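Local coordinates for protein arginine N-methyltransferase SFM1 (PDB 5C77) that transfers a single methyl group from S-adenosyl-L-methionine to an arginine of ribosomal protein S3, at residues 78-83 and 126-131. Sequence-based numbering, arbitrary orientation.
With SAH (S-adenosyl-L-homocysteine), chain C.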
loop_
_atom_site.group_PDB
_atom_site.type_symbol
_atom_site.label_atom_id
_atom_site.label_comp_id
_atom_site.label_asym_id
_atom_site.label_seq_id
_atom_site.Cartn_x
_atom_site.Cartn_y
_atom_site.Cartn_z
ATOM N N GLY A 78 5.066 22.282 -8.924
ATOM C CA GLY A 78 5.809 21.419 -9.822
ATOM C C GLY A 78 6.063 20.022 -9.289
ATOM O O GLY A 78 6.617 19.174 -9.992
ATOM N N ARG A 79 5.656 19.783 -8.046
ATOM C CA ARG A 79 5.833 18.476 -7.423
ATOM C C ARG A 79 4.492 17.770 -7.292
ATOM O O ARG A 79 4.362 16.783 -6.571
ATOM C CB ARG A 79 6.522 18.608 -6.059
ATOM C CG ARG A 79 7.921 19.204 -6.151
ATOM C CD ARG A 79 8.739 18.959 -4.885
ATOM N NE ARG A 79 8.813 17.539 -4.545
ATOM C CZ ARG A 79 9.673 16.686 -5.090
ATOM N NH1 ARG A 79 10.537 17.112 -6.001
ATOM N NH2 ARG A 79 9.663 15.410 -4.726
ATOM N N VAL A 80 3.490 18.291 -7.988
ATOM C CA VAL A 80 2.187 17.645 -8.025
ATOM C C VAL A 80 1.824 17.235 -9.447
ATOM O O VAL A 80 1.567 18.071 -10.315
ATOM C CB VAL A 80 1.088 18.525 -7.423
ATOM C CG1 VAL A 80 -0.241 17.786 -7.438
ATOM C CG2 VAL A 80 1.470 18.941 -5.995
ATOM N N CYS A 81 1.822 15.930 -9.677
ATOM C CA CYS A 81 1.531 15.398 -10.996
ATOM C C CYS A 81 0.031 15.152 -11.200
ATOM O O CYS A 81 -0.593 14.358 -10.493
ATOM C CB CYS A 81 2.322 14.115 -11.235
ATOM S SG CYS A 81 1.973 13.338 -12.830
ATOM N N LEU A 82 -0.547 15.859 -12.162
ATOM C CA LEU A 82 -1.909 15.571 -12.592
ATOM C C LEU A 82 -1.876 14.526 -13.709
ATOM O O LEU A 82 -1.166 14.688 -14.699
ATOM C CB LEU A 82 -2.606 16.843 -13.081
ATOM C CG LEU A 82 -3.901 16.605 -13.863
ATOM C CD1 LEU A 82 -5.033 16.215 -12.923
ATOM C CD2 LEU A 82 -4.272 17.815 -14.719
ATOM N N LEU A 83 -2.632 13.449 -13.547
ATOM C CA LEU A 83 -2.672 12.421 -14.572
ATOM C C LEU A 83 -3.838 12.616 -15.542
ATOM O O LEU A 83 -4.995 12.710 -15.140
ATOM C CB LEU A 83 -2.658 11.039 -13.924
ATOM C CG LEU A 83 -1.308 10.879 -13.215
ATOM C CD1 LEU A 83 -1.403 10.118 -11.923
ATOM C CD2 LEU A 83 -0.299 10.231 -14.155
ATOM N N ASN A 126 0.414 26.796 -11.613
ATOM C CA ASN A 126 1.768 26.692 -11.098
ATOM C C ASN A 126 2.018 25.404 -10.313
ATOM O O ASN A 126 3.164 25.016 -10.091
ATOM C CB ASN A 126 2.089 27.912 -10.233
ATOM C CG ASN A 126 2.109 29.193 -11.034
ATOM O OD1 ASN A 126 2.821 29.300 -12.032
ATOM N ND2 ASN A 126 1.315 30.171 -10.612
ATOM N N LEU A 127 0.946 24.739 -9.902
ATOM C CA LEU A 127 1.081 23.542 -9.085
ATOM C C LEU A 127 1.252 22.276 -9.925
ATOM O O LEU A 127 2.166 21.480 -9.686
ATOM C CB LEU A 127 -0.126 23.398 -8.163
ATOM C CG LEU A 127 0.029 22.438 -6.984
ATOM C CD1 LEU A 127 1.055 22.964 -5.992
ATOM C CD2 LEU A 127 -1.313 22.220 -6.309
ATOM N N LEU A 128 0.379 22.117 -10.918
ATOM C CA LEU A 128 0.265 20.875 -11.675
ATOM C C LEU A 128 1.262 20.711 -12.818
ATOM O O LEU A 128 1.563 21.652 -13.544
ATOM C CB LEU A 128 -1.160 20.709 -12.216
ATOM C CG LEU A 128 -2.278 20.651 -11.170
ATOM C CD1 LEU A 128 -3.611 20.267 -11.802
ATOM C CD2 LEU A 128 -1.916 19.695 -10.037
ATOM N N ILE A 129 1.780 19.495 -12.945
ATOM C CA ILE A 129 2.487 19.041 -14.129
ATOM C C ILE A 129 1.621 17.919 -14.662
ATOM O O ILE A 129 1.154 17.080 -13.891
ATOM C CB ILE A 129 3.862 18.440 -13.781
ATOM C CG1 ILE A 129 4.745 19.460 -13.065
ATOM C CG2 ILE A 129 4.557 17.928 -15.039
ATOM C CD1 ILE A 129 5.402 20.440 -13.995
ATOM N N SER A 130 1.387 17.891 -15.963
ATOM C CA SER A 130 0.534 16.857 -16.525
ATOM C C SER A 130 1.327 15.722 -17.136
ATOM O O SER A 130 2.281 15.954 -17.873
ATOM C CB SER A 130 -0.415 17.449 -17.555
ATOM O OG SER A 130 -1.471 18.130 -16.902
ATOM N N ARG A 131 0.921 14.493 -16.827
ATOM C CA ARG A 131 1.558 13.300 -17.395
ATOM C C ARG A 131 0.543 12.274 -17.902
ATOM O O ARG A 131 -0.565 12.169 -17.386
ATOM C CB ARG A 131 2.497 12.659 -16.375
ATOM C CG ARG A 131 3.722 13.488 -16.065
ATOM C CD ARG A 131 4.733 13.383 -17.193
ATOM N NE ARG A 131 5.886 14.254 -16.985
ATOM C CZ ARG A 131 5.989 15.488 -17.472
ATOM N NH1 ARG A 131 5.010 16.007 -18.203
ATOM N NH2 ARG A 131 7.078 16.202 -17.232
HETATM N N SAH C . -16.416 8.465 -13.465
HETATM C CA SAH C . -15.183 9.079 -13.949
HETATM C CB SAH C . -14.081 8.027 -14.094
HETATM C CG SAH C . -12.658 8.584 -14.111
HETATM S SD SAH C . -11.371 7.331 -14.375
HETATM C C SAH C . -15.422 9.821 -15.268
HETATM O O SAH C . -14.523 10.476 -15.806
HETATM O OXT SAH C . -16.526 9.792 -15.825
HETATM C "C5'" SAH C . -10.434 8.528 -15.351
HETATM C "C4'" SAH C . -9.188 9.036 -14.637
HETATM O "O4'" SAH C . -8.169 8.050 -14.625
HETATM C "C3'" SAH C . -8.638 10.256 -15.360
HETATM O "O3'" SAH C . -9.008 11.426 -14.684
HETATM C "C2'" SAH C . -7.145 10.104 -15.285
HETATM O "O2'" SAH C . -6.672 10.747 -14.117
HETATM C "C1'" SAH C . -6.960 8.618 -15.100
HETATM N N9 SAH C . -6.566 8.017 -16.386
HETATM C C8 SAH C . -7.244 7.070 -17.105
HETATM N N7 SAH C . -6.545 6.789 -18.223
HETATM C C5 SAH C . -5.427 7.547 -18.234
HETATM C C6 SAH C . -4.366 7.662 -19.129
HETATM N N6 SAH C . -4.326 6.932 -20.238
HETATM N N1 SAH C . -3.345 8.550 -18.856
HETATM C C2 SAH C . -3.364 9.312 -17.712
HETATM N N3 SAH C . -4.416 9.197 -16.834
HETATM C C4 SAH C . -5.428 8.327 -17.083
#
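Ile129 O is gripped by two neighbouring groups of strand 80-83: the amide N of Leu82 donates to it at 2.7 Å, nearly along the C=O axis, and Cys81 CA adds a CH···O contact at 3.4 Å. Leu82 O is held the same way, by Arg131 N at 3.0 Å and by Ser130 CA, while Val80 O takes the amide of Ile129. Before the strands pair, Gly78 N reaches Leu127 O; glycine suits this turn because its positive phi (89°) would press a CB against the preceding carbonyl.

The Leu128 fork reaches Val80 CG1 with CD2 at 3.6 Å, and its other methyl, CD1, lies 3.8 Å from Leu82 CB. CG stands anti to the carbonyl carbon (chi1 -60°), which turns the fork back over the partner strand, where two branched apolar chains can receive it. With an alanine here, both methyls are gone, which would probably open a gap beside Val80 and Leu82 and leave Leu120 of helix 116-123 without its leucine neighbour. Further along, on the face Leu82 and Ser130 share, Leu82 CD2 lies 3.6 Å from Ser130 OG; the short serine side chain fits beside the leucine fork.

The reverse face carries Cys81, whose slim SG rests 3.6 Å from Arg131 CB, against the aliphatic root of the arginine. The chain bends at chi2, bringing one guanidinium face against Ile129 CG2, offset toward the rim.

Strand 80-83, flanked by 128-131 and 101-108 in the parallel part of the sheet, brings Leu83 at its C-terminal end to S-adenosyl-L-homocysteine, whose ribose O2' donates a hydrogen bond to Leu83 O, as part of the cofactor pocket of this SPOUT-family methyltransferase.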